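Local atomic coordinates of aminoglycoside phosphotransferase (Alicyclobacillus acidocaldarius subsp. acidocaldarius, PDB entry 4PDY), a protein that probably transfers a phosphoryl group to a small-molecule acceptor, as a member of the aminoglycoside phosphotransferase family with its protein-kinase-like fold. Residues A[186-191]-A[323-328]; A[306-311]-A[319-324]. All coordinates share one frame; numbering follows the deposited sequence.

Interaction 1 (A[186-191]-A[323-328])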
ATOM      1  N   LEU A 186     -11.378 -24.710   7.329  1.00 11.48           N
ATOM      2  CA  LEU A 186     -12.504 -25.512   6.808  1.00 12.94           C
ATOM      3  C   LEU A 186     -13.856 -25.016   7.313  1.00 14.40           C
ATOM      4  O   LEU A 186     -14.851 -25.042   6.563  1.00 17.00           O
ATOM      5  CB  LEU A 186     -12.303 -26.998   7.118  1.00 15.36           C
ATOM      6  CG  LEU A 186     -11.166 -27.642   6.314  1.00 16.23           C
ATOM      7  CD1 LEU A 186     -10.700 -28.922   6.975  1.00 17.22           C
ATOM      8  CD2 LEU A 186     -11.586 -27.892   4.869  1.00 19.43           C
ATOM      9  N   SER A 187     -13.882 -24.534   8.551  1.00 13.36           N
ATOM     10  CA  SER A 187     -15.118 -24.048   9.149  1.00 14.81           C
ATOM     11  C   SER A 187     -15.683 -22.816   8.455  1.00 14.76           C
ATOM     12  O   SER A 187     -16.864 -22.524   8.617  1.00 18.65           O
ATOM     13  CB  SER A 187     -14.942 -23.727  10.636  1.00 16.68           C
ATOM     14  OG  SER A 187     -14.253 -22.494  10.845  1.00 16.08           O
HETATM   15  N   MSE A 188     -14.856 -22.080   7.718  1.00 14.29           N
HETATM   16  CA  MSE A 188     -15.326 -20.857   7.055  1.00 15.24           C
HETATM   17  C   MSE A 188     -15.406 -20.975   5.543  1.00 12.65           C
HETATM   18  O   MSE A 188     -15.566 -19.958   4.868  1.00 12.47           O
HETATM   19  CB  MSE A 188     -14.521 -19.637   7.509  1.00 18.98           C
HETATM   20  CG  MSE A 188     -13.086 -19.763   7.077  1.00 17.86           C
HETATM   21 SE   MSE A 188     -12.055 -18.141   7.539  0.75 17.47          SE
HETATM   22  CE  MSE A 188     -11.766 -18.835   9.268  1.00 12.89           C
ATOM     23  N   ARG A 189     -15.354 -22.192   4.997  1.00 14.90           N
ATOM     24  CA  ARG A 189     -15.339 -22.355   3.543  1.00 18.34           C
ATOM     25  C   ARG A 189     -16.527 -21.705   2.853  1.00 15.43           C
ATOM     26  O   ARG A 189     -16.373 -21.099   1.806  1.00 17.20           O
ATOM     27  CB  ARG A 189     -15.353 -23.830   3.165  1.00 23.42           C
ATOM     28  CG  ARG A 189     -14.019 -24.523   3.312  1.00 27.15           C
ATOM     29  CD  ARG A 189     -14.197 -26.019   3.069  1.00 30.09           C
ATOM     30  NE  ARG A 189     -14.713 -26.676   4.271  1.00 29.45           N
ATOM     31  CZ  ARG A 189     -15.056 -27.957   4.352  1.00 32.49           C
ATOM     32  NH1 ARG A 189     -14.987 -28.758   3.281  1.00 35.48           N
ATOM     33  NH2 ARG A 189     -15.490 -28.432   5.520  1.00 31.88           N
ATOM     34  N   ASP A 190     -17.718 -21.848   3.420  1.00 17.10           N
ATOM     35  CA  ASP A 190     -18.899 -21.360   2.728  1.00 17.87           C
ATOM     36  C   ASP A 190     -18.895 -19.830   2.674  1.00 15.22           C
ATOM     37  O   ASP A 190     -19.203 -19.258   1.612  1.00 16.70           O
ATOM     38  CB  ASP A 190     -20.183 -21.939   3.329  1.00 23.33           C
ATOM     39  CG  ASP A 190     -20.352 -23.441   3.025  1.00 28.54           C
ATOM     40  OD1 ASP A 190     -20.482 -23.829   1.827  1.00 33.00           O
ATOM     41  OD2 ASP A 190     -20.362 -24.237   3.986  1.00 33.19           O
ATOM     42  N   GLU A 191     -18.458 -19.159   3.754  1.00 14.78           N
ATOM     43  CA  GLU A 191     -18.363 -17.696   3.716  1.00 14.54           C
ATOM     44  C   GLU A 191     -17.261 -17.229   2.772  1.00 12.57           C
ATOM     45  O   GLU A 191     -17.404 -16.232   2.070  1.00 13.38           O
ATOM     46  CB  GLU A 191     -18.134 -17.082   5.103  1.00 17.65           C
ATOM     47  CG  GLU A 191     -17.865 -15.566   5.067  1.00 23.88           C
ATOM     48  CD  GLU A 191     -17.554 -14.943   6.428  1.00 28.33           C
ATOM     49  OE1 GLU A 191     -16.352 -14.571   6.685  1.00 23.75           O
ATOM     50  OE2 GLU A 191     -18.518 -14.830   7.230  1.00 32.33           O
ATOM     51  N   ASP A 323      -2.825 -17.164  14.466  1.00 14.22           N
ATOM     52  CA  ASP A 323      -3.226 -15.901  15.120  1.00 14.72           C
ATOM     53  C   ASP A 323      -4.029 -15.051  14.121  1.00 13.95           C
ATOM     54  O   ASP A 323      -5.098 -14.535  14.449  1.00 14.31           O
ATOM     55  CB  ASP A 323      -2.023 -15.056  15.619  1.00 17.51           C
ATOM     56  CG  ASP A 323      -1.179 -15.753  16.668  1.00 24.01           C
ATOM     57  OD1 ASP A 323      -1.678 -16.681  17.327  1.00 27.62           O
ATOM     58  OD2 ASP A 323      -0.001 -15.344  16.845  1.00 30.12           O
ATOM     59  N   ALA A 324      -3.493 -14.893  12.911  1.00 12.38           N
ATOM     60  CA  ALA A 324      -4.149 -14.040  11.912  1.00 13.17           C
ATOM     61  C   ALA A 324      -5.520 -14.567  11.470  1.00 12.55           C
ATOM     62  O   ALA A 324      -6.469 -13.802  11.366  1.00 13.47           O
ATOM     63  CB  ALA A 324      -3.250 -13.859  10.709  1.00 14.27           C
ATOM     64  N   LEU A 325      -5.616 -15.880  11.257  1.00 11.18           N
ATOM     65  CA  LEU A 325      -6.888 -16.457  10.828  1.00 11.93           C
ATOM     66  C   LEU A 325      -7.926 -16.403  11.961  1.00 11.71           C
ATOM     67  O   LEU A 325      -9.117 -16.157  11.725  1.00 12.38           O
ATOM     68  CB  LEU A 325      -6.691 -17.879  10.334  1.00 12.01           C
ATOM     69  CG  LEU A 325      -7.905 -18.445   9.598  1.00 12.24           C
ATOM     70  CD1 LEU A 325      -8.126 -17.718   8.290  1.00 14.25           C
ATOM     71  CD2 LEU A 325      -7.696 -19.920   9.345  1.00 12.94           C
ATOM     72  N   GLN A 326      -7.461 -16.570  13.209  1.00 13.48           N
ATOM     73  CA  GLN A 326      -8.342 -16.443  14.365  1.00 12.52           C
ATOM     74  C   GLN A 326      -8.923 -15.030  14.455  1.00 13.58           C
ATOM     75  O   GLN A 326     -10.130 -14.853  14.685  1.00 15.15           O
ATOM     76  CB  GLN A 326      -7.628 -16.779  15.678  1.00 14.21           C
ATOM     77  CG  GLN A 326      -7.375 -18.265  15.870  1.00 14.83           C
ATOM     78  CD  GLN A 326      -6.424 -18.586  17.004  1.00 13.98           C
ATOM     79  OE1 GLN A 326      -5.586 -17.767  17.386  1.00 17.92           O
ATOM     80  NE2 GLN A 326      -6.563 -19.760  17.558  1.00 15.03           N
ATOM     81  N   GLN A 327      -8.074 -14.024  14.268  1.00 13.87           N
ATOM     82  CA  GLN A 327      -8.552 -12.653  14.292  1.00 17.87           C
ATOM     83  C   GLN A 327      -9.532 -12.376  13.159  1.00 15.02           C
ATOM     84  O   GLN A 327     -10.510 -11.663  13.360  1.00 15.14           O
ATOM     85  CB  GLN A 327      -7.402 -11.642  14.237  1.00 20.77           C
ATOM     86  CG  GLN A 327      -7.886 -10.198  14.081  1.00 27.00           C
ATOM     87  CD  GLN A 327      -6.895  -9.153  14.544  1.00 37.98           C
ATOM     88  OE1 GLN A 327      -6.259  -9.300  15.594  1.00 52.37           O
ATOM     89  NE2 GLN A 327      -6.779  -8.063  13.778  1.00 45.96           N
ATOM     90  N   TYR A 328      -9.282 -12.941  11.976  1.00 13.88           N
ATOM     91  CA  TYR A 328     -10.220 -12.761  10.871  1.00 13.38           C
ATOM     92  C   TYR A 328     -11.584 -13.362  11.242  1.00 13.51           C
ATOM     93  O   TYR A 328     -12.628 -12.764  11.003  1.00 13.71           O
ATOM     94  CB  TYR A 328      -9.686 -13.430   9.611  1.00 13.47           C
ATOM     95  CG  TYR A 328     -10.544 -13.164   8.378  1.00 14.20           C
ATOM     96  CD1 TYR A 328     -10.331 -12.036   7.598  1.00 14.17           C
ATOM     97  CD2 TYR A 328     -11.571 -14.014   8.026  1.00 13.83           C
ATOM     98  CE1 TYR A 328     -11.109 -11.773   6.490  1.00 15.09           C
ATOM     99  CE2 TYR A 328     -12.334 -13.764   6.907  1.00 15.24           C
ATOM    100  CZ  TYR A 328     -12.097 -12.641   6.149  1.00 14.58           C
ATOM    101  OH  TYR A 328     -12.849 -12.367   5.028  1.00 16.25           O
TER
HETATM  102  O   HOH W   1     -14.635 -14.104   4.371  1.00 19.67           O
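Met188, a selenomethionine at the joint between helices 180-187 and 189-203, reaches over to Leu325 and Tyr328, neighbours one turn apart on helix 319-347. The apolar part comes first. Met188 and Leu325 meet tip to tip: the methyl CE of Met188 lies 3.9 Å from CG of Leu325, and the selenium is 4.0 Å from CD1 of the same leucine. The side chain of Met188 leaves the backbone with CG between N and the carbonyl carbon (chi1 65°), runs straight through chi2, and turns at chi3, which brings the methyl onto the leucine. Leu325 also packs against Phe181, Leu184 and Leu185 of helix 180-187.

The second kind of contact is Met-aromatic. SE of Met188 sits 4.2 Å from CD2 of Tyr328 and 5.3 Å from the ring centroid, 67° off the ring normal, an oblique approach to the ring.

The polar part runs through one water. It donates to OE1 of Glu191 at 2.9 Å and accepts from OH of Tyr328 at 2.6 Å, lying in the plane of the ring at its edge, so carboxylate and phenol are joined without a direct bond. Behind the contact, Arg189 NE bonds almost straight to the carbonyl O of Leu186 (2.8 Å, 175°), a side-chain tie across the joint.

Met188 occupies the N-cap position of helix 189-203, and the arrangement is plain helix packing: a break between two consecutive helices laid against the side of the long C-terminal helix.

Interaction 2 (A[306-311]-A[319-324])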
ATOM      1  N   TRP A 306      -6.827 -15.788   2.082  1.00  9.18           N
ATOM      2  CA  TRP A 306      -6.043 -16.267   0.954  1.00  9.76           C
ATOM      3  C   TRP A 306      -4.554 -16.142   1.270  1.00 10.46           C
ATOM      4  O   TRP A 306      -3.798 -17.074   1.115  1.00 10.30           O
ATOM      5  CB  TRP A 306      -6.399 -15.544  -0.376  1.00 10.54           C
ATOM      6  CG  TRP A 306      -5.342 -15.842  -1.335  1.00 10.42           C
ATOM      7  CD1 TRP A 306      -5.113 -17.042  -1.976  1.00 10.44           C
ATOM      8  CD2 TRP A 306      -4.202 -15.024  -1.607  1.00 11.04           C
ATOM      9  NE1 TRP A 306      -3.933 -16.983  -2.662  1.00 11.73           N
ATOM     10  CE2 TRP A 306      -3.337 -15.770  -2.428  1.00 10.79           C
ATOM     11  CE3 TRP A 306      -3.828 -13.732  -1.225  1.00 12.35           C
ATOM     12  CZ2 TRP A 306      -2.156 -15.252  -2.911  1.00 14.10           C
ATOM     13  CZ3 TRP A 306      -2.648 -13.234  -1.699  1.00 12.97           C
ATOM     14  CH2 TRP A 306      -1.831 -13.986  -2.534  1.00 13.95           C
ATOM     15  N   ARG A 307      -4.162 -14.950   1.689  1.00  9.97           N
ATOM     16  CA  ARG A 307      -2.721 -14.665   1.863  1.00 10.39           C
ATOM     17  C   ARG A 307      -2.073 -15.549   2.949  1.00 10.78           C
ATOM     18  O   ARG A 307      -0.989 -16.104   2.760  1.00 11.49           O
ATOM     19  CB  ARG A 307      -2.501 -13.180   2.157  1.00 13.80           C
ATOM     20  CG  ARG A 307      -1.024 -12.793   2.210  1.00 16.91           C
ATOM     21  CD  ARG A 307      -0.733 -11.368   2.684  1.00 24.84           C
ATOM     22  NE  ARG A 307      -1.630 -10.883   3.734  1.00 35.11           N
ATOM     23  CZ  ARG A 307      -1.366 -10.832   5.043  1.00 40.92           C
ATOM     24  NH1 ARG A 307      -0.207 -11.256   5.537  1.00 48.79           N
ATOM     25  NH2 ARG A 307      -2.288 -10.361   5.874  1.00 53.26           N
ATOM     26  N   ILE A 308      -2.768 -15.665   4.071  1.00  9.68           N
ATOM     27  CA  ILE A 308      -2.306 -16.452   5.200  1.00 12.02           C
ATOM     28  C   ILE A 308      -2.262 -17.950   4.840  1.00  9.91           C
ATOM     29  O   ILE A 308      -1.281 -18.643   5.088  1.00 10.79           O
ATOM     30  CB  ILE A 308      -3.232 -16.244   6.424  1.00 14.01           C
ATOM     31  CG1 ILE A 308      -3.283 -14.776   6.837  1.00 15.02           C
ATOM     32  CG2 ILE A 308      -2.830 -17.145   7.578  1.00 14.37           C
ATOM     33  CD1 ILE A 308      -4.547 -14.495   7.601  1.00 18.90           C
ATOM     34  N   ALA A 309      -3.340 -18.454   4.213  1.00 10.01           N
ATOM     35  CA  ALA A 309      -3.324 -19.863   3.801  1.00 10.45           C
ATOM     36  C   ALA A 309      -2.246 -20.126   2.729  1.00  9.91           C
ATOM     37  O   ALA A 309      -1.584 -21.168   2.746  1.00 11.01           O
ATOM     38  CB  ALA A 309      -4.697 -20.286   3.297  1.00 12.32           C
ATOM     39  N   HIS A 310      -2.080 -19.190   1.805  1.00  9.12           N
ATOM     40  CA  HIS A 310      -1.063 -19.326   0.784  1.00 10.40           C
ATOM     41  C   HIS A 310       0.312 -19.501   1.403  1.00 10.96           C
ATOM     42  O   HIS A 310       1.064 -20.400   1.043  1.00 11.92           O
ATOM     43  CB  HIS A 310      -1.073 -18.157  -0.193  1.00 11.03           C
ATOM     44  CG  HIS A 310      -0.097 -18.308  -1.309  1.00 12.21           C
ATOM     45  ND1 HIS A 310      -0.432 -18.850  -2.528  1.00 12.88           N
ATOM     46  CD2 HIS A 310       1.225 -18.020  -1.379  1.00 13.89           C
ATOM     47  CE1 HIS A 310       0.638 -18.881  -3.298  1.00 13.44           C
ATOM     48  NE2 HIS A 310       1.662 -18.393  -2.624  1.00 14.47           N
ATOM     49  N   ALA A 311       0.630 -18.638   2.366  1.00 11.07           N
ATOM     50  CA  ALA A 311       1.906 -18.750   3.085  1.00 11.00           C
ATOM     51  C   ALA A 311       2.027 -20.110   3.764  1.00 10.46           C
ATOM     52  O   ALA A 311       3.051 -20.792   3.657  1.00 12.68           O
ATOM     53  CB  ALA A 311       2.050 -17.626   4.095  1.00 13.53           C
ATOM     54  N   PRO A 319       3.073 -20.218  13.517  1.00 15.15           N
ATOM     55  CA  PRO A 319       1.986 -19.937  14.453  1.00 14.16           C
ATOM     56  C   PRO A 319       1.295 -18.577  14.224  1.00 14.68           C
ATOM     57  O   PRO A 319       0.114 -18.419  14.556  1.00 14.01           O
ATOM     58  CB  PRO A 319       2.688 -19.963  15.826  1.00 16.18           C
ATOM     59  CG  PRO A 319       3.852 -20.835  15.609  1.00 19.49           C
ATOM     60  CD  PRO A 319       4.292 -20.675  14.194  1.00 15.09           C
ATOM     61  N   SER A 320       2.013 -17.603  13.661  1.00 14.04           N
ATOM     62  CA  SER A 320       1.403 -16.306  13.369  1.00 15.04           C
ATOM     63  C   SER A 320       0.228 -16.407  12.404  1.00 14.28           C
ATOM     64  O   SER A 320      -0.668 -15.568  12.449  1.00 14.68           O
ATOM     65  CB  SER A 320       2.424 -15.315  12.827  1.00 18.60           C
ATOM     66  OG  SER A 320       2.951 -15.720  11.579  1.00 22.93           O
ATOM     67  N   GLN A 321       0.248 -17.425  11.543  1.00 12.68           N
ATOM     68  CA  GLN A 321      -0.838 -17.633  10.591  1.00 11.70           C
ATOM     69  C   GLN A 321      -2.123 -17.980  11.320  1.00 11.19           C
ATOM     70  O   GLN A 321      -3.204 -17.531  10.942  1.00 11.34           O
ATOM     71  CB  GLN A 321      -0.460 -18.754   9.622  1.00 12.06           C
ATOM     72  CG  GLN A 321       0.680 -18.393   8.701  1.00 13.10           C
ATOM     73  CD  GLN A 321       1.466 -19.592   8.222  1.00 11.70           C
ATOM     74  OE1 GLN A 321       1.136 -20.734   8.546  1.00 11.37           O
ATOM     75  NE2 GLN A 321       2.535 -19.341   7.473  1.00 12.64           N
ATOM     76  N   LEU A 322      -2.031 -18.813  12.341  1.00 11.52           N
ATOM     77  CA  LEU A 322      -3.214 -19.165  13.128  1.00 12.60           C
ATOM     78  C   LEU A 322      -3.736 -17.945  13.870  1.00 13.27           C
ATOM     79  O   LEU A 322      -4.950 -17.676  13.866  1.00 13.72           O
ATOM     80  CB  LEU A 322      -2.965 -20.334  14.080  1.00 11.68           C
ATOM     81  CG  LEU A 322      -4.169 -20.701  14.949  1.00 12.26           C
ATOM     82  CD1 LEU A 322      -5.387 -21.134  14.117  1.00 12.36           C
ATOM     83  CD2 LEU A 322      -3.783 -21.780  15.935  1.00 14.64           C
ATOM     84  N   ASP A 323      -2.825 -17.164  14.466  1.00 14.22           N
ATOM     85  CA  ASP A 323      -3.226 -15.901  15.120  1.00 14.72           C
ATOM     86  C   ASP A 323      -4.029 -15.051  14.121  1.00 13.95           C
ATOM     87  O   ASP A 323      -5.098 -14.535  14.449  1.00 14.31           O
ATOM     88  CB  ASP A 323      -2.023 -15.056  15.619  1.00 17.51           C
ATOM     89  CG  ASP A 323      -1.179 -15.753  16.668  1.00 24.01           C
ATOM     90  OD1 ASP A 323      -1.678 -16.681  17.327  1.00 27.62           O
ATOM     91  OD2 ASP A 323      -0.001 -15.344  16.845  1.00 30.12           O
ATOM     92  N   ALA A 324      -3.493 -14.893  12.911  1.00 12.38           N
ATOM     93  CA  ALA A 324      -4.149 -14.040  11.912  1.00 13.17           C
ATOM     94  C   ALA A 324      -5.520 -14.567  11.470  1.00 12.55           C
ATOM     95  O   ALA A 324      -6.469 -13.802  11.366  1.00 13.47           O
ATOM     96  CB  ALA A 324      -3.250 -13.859  10.709  1.00 14.27           C
TER
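Ile308 and Gln321 lie alongside each other, their side chains running in opposite senses, and their CA atoms, 5.7 Å apart, are the nearest pair between 306-311 and 319-324. The branch methyl CG2 of Ile308 rests 3.4 Å from the backbone O of Gln321 and 3.5 Å from its CB. The other branch of Ile308 ends at CD1, pressed to 3.4 Å against CB of Ala324, tighter than usual for two carbons. With CG2 anti to the backbone N and CG1 beside it (chi1 -59°), the isoleucine serves both residues at once. Farther along, the methyl CB of Ala311 touches the amide NE2 of Gln321 at 3.8 Å, plain van der Waals packing.

The amide of Gln321 is positioned from outside these segments: OE1 accepts from Arg312 NH1, and NE2 donates to the carbonyl O of Ala316, in the turn between the helices. Phe181 of helix 180-187 touches both Ile308 and Gln321, so a third helix borders the pair. Cut back to an alanine, Ile308 would have neither CD1 for Ala324 nor CG2 for Gln321, and a gap would probably open between the helices next to Phe181.

The axes of segments 306-311 and 319-324 come within 9.8 Å, with 158° between their directions, nearly antiparallel. Helix 303-315 thus turns back through a short connection into helix 319-347, and the whole is a helical hairpin, an antiparallel alpha-alpha pair in the C-terminal part of the chain.

Following the chain from the N terminus, residues 186-191 come first, at the joint of helices 180-187 and 189-203. More than 130 residues later, mostly helical, helix 319-347 returns to them, and interaction 1 closes that long loop. Before it does so, interaction 2 closes a short one, joining 306-311 to 319-324 across the short connection at residues 316-318. The short loop lies within the span of the long one, and both end on helix 319-347, where they share Asp323 and Ala324. Their centres lie 10 Å apart. Helix 319-347 therefore packs against helix 303-315 near its start and against the 186-191 joint about a turn later, with Phe181 of helix 180-187 beside both.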